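Local coordinates for protein Per a 4 allergen (Periplaneta americana, PDB 3EBW) that is a major cockroach allergen of the lipocalin family, probably able to hold small hydrophobic molecules inside its beta barrel, at residues Thr16-Thr21 / Tyr95-Thr100; Leu25-Asn30 / Asn38-Lys43. One frame throughout, in Å; residues are numbered along the deposited sequence.

Contact 1. Residues Thr16-Thr21 / Tyr95-Thr100. Unlike the reference sequence in segment 95-100: V98 (reference Ile).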
loop_
_atom_site.group_PDB
_atom_site.type_symbol
_atom_site.label_atom_id
_atom_site.label_comp_id
_atom_site.label_asym_id
_atom_site.label_seq_id
_atom_site.Cartn_x
_atom_site.Cartn_y
_atom_site.Cartn_z
ATOM N N THR A 16 15.262 -6.464 25.981
ATOM C CA THR A 16 15.808 -5.524 26.926
ATOM C C THR A 16 16.758 -4.637 26.148
ATOM O O THR A 16 16.894 -3.463 26.448
ATOM C CB THR A 16 16.546 -6.251 28.042
ATOM O OG1 THR A 16 15.750 -7.359 28.473
ATOM C CG2 THR A 16 16.757 -5.324 29.223
ATOM N N LYS A 17 17.408 -5.208 25.139
ATOM C CA LYS A 17 18.332 -4.455 24.296
ATOM C C LYS A 17 17.554 -3.679 23.232
ATOM O O LYS A 17 18.131 -2.923 22.449
ATOM C CB LYS A 17 19.312 -5.399 23.599
ATOM C CG LYS A 17 20.435 -5.941 24.467
ATOM C CD LYS A 17 21.342 -6.833 23.626
ATOM C CE LYS A 17 22.536 -7.354 24.388
ATOM N NZ LYS A 17 23.214 -8.399 23.575
ATOM N N TYR A 18 16.241 -3.881 23.206
ATOM C CA TYR A 18 15.377 -3.224 22.239
ATOM C C TYR A 18 14.809 -1.958 22.839
ATOM O O TYR A 18 14.053 -1.241 22.200
ATOM C CB TYR A 18 14.233 -4.150 21.851
ATOM C CG TYR A 18 13.622 -3.787 20.524
ATOM C CD1 TYR A 18 14.300 -4.043 19.334
ATOM C CD2 TYR A 18 12.385 -3.149 20.457
ATOM C CE1 TYR A 18 13.767 -3.672 18.119
ATOM C CE2 TYR A 18 11.847 -2.775 19.253
ATOM C CZ TYR A 18 12.540 -3.033 18.078
ATOM O OH TYR A 18 12.015 -2.617 16.871
ATOM N N VAL A 19 15.153 -1.708 24.095
ATOM C CA VAL A 19 14.687 -0.523 24.791
ATOM C C VAL A 19 14.986 0.708 23.944
ATOM O O VAL A 19 15.886 0.687 23.107
ATOM C CB VAL A 19 15.369 -0.410 26.191
ATOM C CG1 VAL A 19 15.623 1.050 26.555
ATOM C CG2 VAL A 19 14.473 -1.059 27.255
ATOM N N GLY A 20 14.215 1.770 24.145
ATOM C CA GLY A 20 14.451 2.978 23.381
ATOM C C GLY A 20 13.339 3.456 22.450
ATOM O O GLY A 20 12.184 3.031 22.547
ATOM N N THR A 21 13.709 4.364 21.545
ATOM C CA THR A 21 12.775 4.959 20.594
ATOM C C THR A 21 13.086 4.566 19.170
ATOM O O THR A 21 14.128 4.924 18.624
ATOM C CB THR A 21 12.794 6.486 20.694
ATOM O OG1 THR A 21 12.310 6.873 21.985
ATOM C CG2 THR A 21 11.905 7.108 19.623
ATOM N N TYR A 95 4.305 -10.771 17.381
ATOM C CA TYR A 95 5.126 -10.211 16.306
ATOM C C TYR A 95 6.476 -10.939 16.180
ATOM O O TYR A 95 7.089 -11.318 17.194
ATOM C CB TYR A 95 5.412 -8.742 16.613
ATOM C CG TYR A 95 4.186 -7.887 16.669
ATOM C CD1 TYR A 95 3.698 -7.285 15.517
ATOM C CD2 TYR A 95 3.516 -7.677 17.859
ATOM C CE1 TYR A 95 2.570 -6.491 15.549
ATOM C CE2 TYR A 95 2.390 -6.894 17.910
ATOM C CZ TYR A 95 1.919 -6.298 16.754
ATOM O OH TYR A 95 0.810 -5.487 16.780
ATOM N N PHE A 96 6.948 -11.104 14.946
ATOM C CA PHE A 96 8.219 -11.775 14.650
ATOM C C PHE A 96 9.342 -10.783 14.461
ATOM O O PHE A 96 9.202 -9.852 13.722
ATOM C CB PHE A 96 8.077 -12.615 13.388
ATOM C CG PHE A 96 7.086 -13.711 13.526
ATOM C CD1 PHE A 96 7.503 -15.027 13.678
ATOM C CD2 PHE A 96 5.725 -13.426 13.597
ATOM C CE1 PHE A 96 6.570 -16.036 13.908
ATOM C CE2 PHE A 96 4.793 -14.425 13.827
ATOM C CZ PHE A 96 5.215 -15.732 13.982
HETATM N N MSE A 97 10.468 -10.987 15.126
HETATM C CA MSE A 97 11.587 -10.087 14.980
HETATM C C MSE A 97 12.383 -10.604 13.809
HETATM O O MSE A 97 13.221 -11.465 13.980
HETATM C CB MSE A 97 12.447 -10.129 16.220
HETATM C CG MSE A 97 13.661 -9.275 16.112
HETATM SE SE MSE A 97 13.146 -7.453 15.746
HETATM C CE MSE A 97 12.958 -6.799 17.567
ATOM N N VAL A 98 12.127 -10.090 12.612
ATOM C CA VAL A 98 12.843 -10.543 11.423
ATOM C C VAL A 98 14.341 -10.229 11.400
ATOM O O VAL A 98 15.135 -11.011 10.866
ATOM C CB VAL A 98 12.192 -9.958 10.178
ATOM C CG1 VAL A 98 12.977 -10.336 8.925
ATOM C CG2 VAL A 98 10.762 -10.442 10.102
ATOM N N GLY A 99 14.731 -9.094 11.973
ATOM C CA GLY A 99 16.136 -8.740 11.991
ATOM C C GLY A 99 16.458 -7.399 12.622
ATOM O O GLY A 99 15.825 -6.389 12.321
ATOM N N THR A 100 17.453 -7.371 13.499
ATOM C CA THR A 100 17.836 -6.119 14.128
ATOM C C THR A 100 19.249 -6.109 14.737
ATOM O O THR A 100 19.820 -7.152 15.038
ATOM C CB THR A 100 16.846 -5.738 15.216
ATOM O OG1 THR A 100 17.227 -4.469 15.752
ATOM C CG2 THR A 100 16.849 -6.780 16.343
#

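Contact 2. Residues Leu25-Asn30 / Asn38-Lys43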
loop_
_atom_site.group_PDB
_atom_site.type_symbol
_atom_site.label_atom_id
_atom_site.label_comp_id
_atom_site.label_asym_id
_atom_site.label_seq_id
_atom_site.Cartn_x
_atom_site.Cartn_y
_atom_site.Cartn_z
ATOM N N LEU A 25 10.423 3.947 9.658
ATOM C CA LEU A 25 10.837 4.584 8.418
ATOM C C LEU A 25 10.208 4.054 7.141
ATOM O O LEU A 25 10.065 4.797 6.175
ATOM C CB LEU A 25 12.348 4.556 8.313
ATOM C CG LEU A 25 13.010 5.199 9.531
ATOM C CD1 LEU A 25 14.521 5.376 9.266
ATOM C CD2 LEU A 25 12.321 6.527 9.856
ATOM N N PHE A 26 9.857 2.773 7.118
ATOM C CA PHE A 26 9.189 2.190 5.964
ATOM C C PHE A 26 8.196 1.203 6.529
ATOM O O PHE A 26 8.373 0.737 7.648
ATOM C CB PHE A 26 10.168 1.463 5.061
ATOM C CG PHE A 26 11.254 2.326 4.551
ATOM C CD1 PHE A 26 12.278 2.725 5.384
ATOM C CD2 PHE A 26 11.255 2.753 3.238
ATOM C CE1 PHE A 26 13.297 3.542 4.910
ATOM C CE2 PHE A 26 12.261 3.565 2.754
ATOM C CZ PHE A 26 13.284 3.965 3.585
ATOM N N ARG A 27 7.157 0.887 5.769
ATOM C CA ARG A 27 6.151 -0.052 6.234
ATOM C C ARG A 27 5.403 -0.630 5.052
ATOM O O ARG A 27 5.330 -0.010 3.993
ATOM C CB ARG A 27 5.130 0.647 7.130
ATOM C CG ARG A 27 4.233 1.610 6.354
ATOM C CD ARG A 27 2.998 2.048 7.110
ATOM N NE ARG A 27 3.169 3.353 7.745
ATOM C CZ ARG A 27 2.343 4.385 7.582
ATOM N NH1 ARG A 27 1.275 4.283 6.800
ATOM N NH2 ARG A 27 2.590 5.529 8.199
ATOM N N THR A 28 4.848 -1.819 5.234
ATOM C CA THR A 28 4.045 -2.434 4.199
ATOM C C THR A 28 2.795 -1.574 4.218
ATOM O O THR A 28 2.211 -1.367 5.281
ATOM C CB THR A 28 3.647 -3.876 4.576
ATOM O OG1 THR A 28 4.748 -4.756 4.337
ATOM C CG2 THR A 28 2.422 -4.333 3.779
ATOM N N PRO A 29 2.379 -1.044 3.059
ATOM C CA PRO A 29 1.186 -0.198 2.924
ATOM C C PRO A 29 -0.018 -0.969 3.428
ATOM O O PRO A 29 -0.130 -2.149 3.152
ATOM C CB PRO A 29 1.091 0.024 1.421
ATOM C CG PRO A 29 2.489 -0.101 0.956
ATOM C CD PRO A 29 3.020 -1.254 1.755
ATOM N N ASN A 30 -0.923 -0.327 4.150
ATOM C CA ASN A 30 -2.108 -1.028 4.671
ATOM C C ASN A 30 -3.130 -0.000 5.141
ATOM O O ASN A 30 -2.766 1.129 5.448
ATOM C CB ASN A 30 -1.738 -1.913 5.869
ATOM C CG ASN A 30 -1.306 -1.099 7.085
ATOM O OD1 ASN A 30 -0.139 -0.754 7.246
ATOM N ND2 ASN A 30 -2.263 -0.771 7.929
ATOM N N ASN A 38 3.263 11.748 9.222
ATOM C CA ASN A 38 4.309 12.711 9.536
ATOM C C ASN A 38 5.065 12.476 10.830
ATOM O O ASN A 38 5.986 13.221 11.165
ATOM C CB ASN A 38 3.707 14.107 9.497
ATOM C CG ASN A 38 3.201 14.469 8.115
ATOM O OD1 ASN A 38 2.230 15.206 7.967
ATOM N ND2 ASN A 38 3.867 13.950 7.089
ATOM N N CYS A 39 4.667 11.433 11.550
ATOM C CA CYS A 39 5.308 11.044 12.799
ATOM C C CYS A 39 4.760 9.701 13.267
ATOM O O CYS A 39 3.553 9.541 13.510
ATOM C CB CYS A 39 5.112 12.108 13.897
ATOM S SG CYS A 39 5.942 11.674 15.468
ATOM N N GLU A 40 5.665 8.731 13.377
ATOM C CA GLU A 40 5.294 7.403 13.823
ATOM C C GLU A 40 6.486 6.651 14.424
ATOM O O GLU A 40 7.394 6.215 13.717
ATOM C CB GLU A 40 4.714 6.610 12.662
ATOM C CG GLU A 40 3.765 5.537 13.097
ATOM C CD GLU A 40 3.565 4.540 12.011
ATOM O OE1 GLU A 40 4.428 4.538 11.126
ATOM O OE2 GLU A 40 2.590 3.764 12.035
ATOM N N TYR A 41 6.465 6.495 15.744
ATOM C CA TYR A 41 7.528 5.799 16.438
ATOM C C TYR A 41 6.988 5.018 17.629
ATOM O O TYR A 41 5.920 5.309 18.142
ATOM C CB TYR A 41 8.585 6.806 16.899
ATOM C CG TYR A 41 8.100 7.753 17.968
ATOM C CD1 TYR A 41 8.163 9.132 17.793
ATOM C CD2 TYR A 41 7.569 7.268 19.153
ATOM C CE1 TYR A 41 7.705 9.991 18.777
ATOM C CE2 TYR A 41 7.109 8.105 20.126
ATOM C CZ TYR A 41 7.176 9.460 19.937
ATOM O OH TYR A 41 6.700 10.264 20.930
ATOM N N ASP A 42 7.721 4.000 18.044
ATOM C CA ASP A 42 7.346 3.213 19.218
ATOM C C ASP A 42 8.480 3.430 20.233
ATOM O O ASP A 42 9.658 3.483 19.854
ATOM C CB ASP A 42 7.210 1.727 18.857
ATOM C CG ASP A 42 5.925 1.418 18.103
ATOM O OD1 ASP A 42 4.919 1.050 18.740
ATOM O OD2 ASP A 42 5.916 1.546 16.867
ATOM N N LYS A 43 8.125 3.610 21.501
ATOM C CA LYS A 43 9.134 3.808 22.543
ATOM C C LYS A 43 9.061 2.680 23.539
ATOM O O LYS A 43 7.976 2.383 24.068
ATOM C CB LYS A 43 8.934 5.122 23.291
ATOM C CG LYS A 43 9.787 5.212 24.540
ATOM C CD LYS A 43 10.502 6.553 24.668
ATOM C CE LYS A 43 9.577 7.681 25.119
ATOM N NZ LYS A 43 10.248 9.020 25.016
#

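Contact 1. Residues Thr16-Thr21 / Tyr95-Thr100
Y18 and M97 meet inside a lipocalin beta barrel, where the turn leading into strand 20-27 faces strand 93-100. Y18 stands in the type I turn T16-V19, two residues ahead of G20, the first residue of the family's Gly-X-Trp signature G20-T21-W22. The principal contact is Met-aromatic. M97, a selenomethionine, and Y18 approach from opposite directions, and the terminal CE methyl does the touching, lying 3.3 Å from Y18 CE1 and 3.5 Å from Y18 CD1. The selenium is set farther back: M97 SE is 5.4 Å from the centroid of the Y18 ring and 45° off its normal, an oblique approach. CG of M97 is anti to the backbone N (chi1 177°), which sends the chain out across the barrel, and bends at chi2 and chi3 then swing CE to the ring.

The phenol is also held by interactions beyond the two segments. Its OH is hydrogen-bonded to the hydroxyl of S106, and its ring stacks with that of W22 and meets Y44 edge-to-face.

Along the facing strand, V98 and G99 form a classic beta bulge opposite I107. T100 OG1 is engaged by Y102 N and Y105 O, and the same oxygen lies near the plane of the Y18 ring, at its edge, 4.3 Å from Y18 CE1.

Contact 2. Residues Leu25-Asn30 / Asn38-Lys43
The guanidinium of R27 and the carboxylate of E40 have their planes turned 71° apart, and E40 OE1 approaches the guanidinium obliquely. The two side chains cross at about a right angle and form a long salt bridge, with R27 NH2 3.6 Å from E40 OE1. R27 NE is only slightly farther from E40 OE1, at 3.8 Å, so a single carboxylate oxygen faces both NE and NH2, and the salt bridge is not a two-oxygen, two-nitrogen pairing. OE1 lies implausibly close to another atom of the model, so the length of the salt bridge is approximate. E40 is extended beyond CG, whereas R27 bends at chi3 (98°), turning its guanidinium across the end of the glutamate.

Both residues are buried, and their charges belong to a larger polar cluster. R27 NH2 donates a hydrogen bond to F36 O, and NH1 forms a salt bridge with E153. The carboxylates of E24 and E33 lie near that of E40, although the E24 approach is doubtful because it is made through OE1; the arginine probably offsets part of this negative charge. A bound polyether, probably from the crystallisation liquor, lies about 4 Å from the E40 side chain.

C39, just before E40, is tied to C160 by a disulfide. In the fold, the ion pair links the neighbouring antiparallel strands 20-27 and 40-46, and R27 also packs on W122 of strand 119-125, which pairs with strand 20-27.

How the contacts relate
Contacts 1 and 2 share strand 20-27 and lie with their centres about 15 Å apart. Contact 1 involves the turn that enters this strand, and contact 2 its far end, so an apolar, aromatic cluster and a buried charge cluster occupy different levels of one barrel. Along the chain, contact 2 is nested within the loop closed by contact 1. The two also touch directly through the pairing of strands 20-27 and 40-46: G20 O is 3.8 Å from K43 CG, and T21 CG2 packs 4.2 Å from Y41 CG. The polyether beside E40 is consistent with a lipocalin pocket near contact 2.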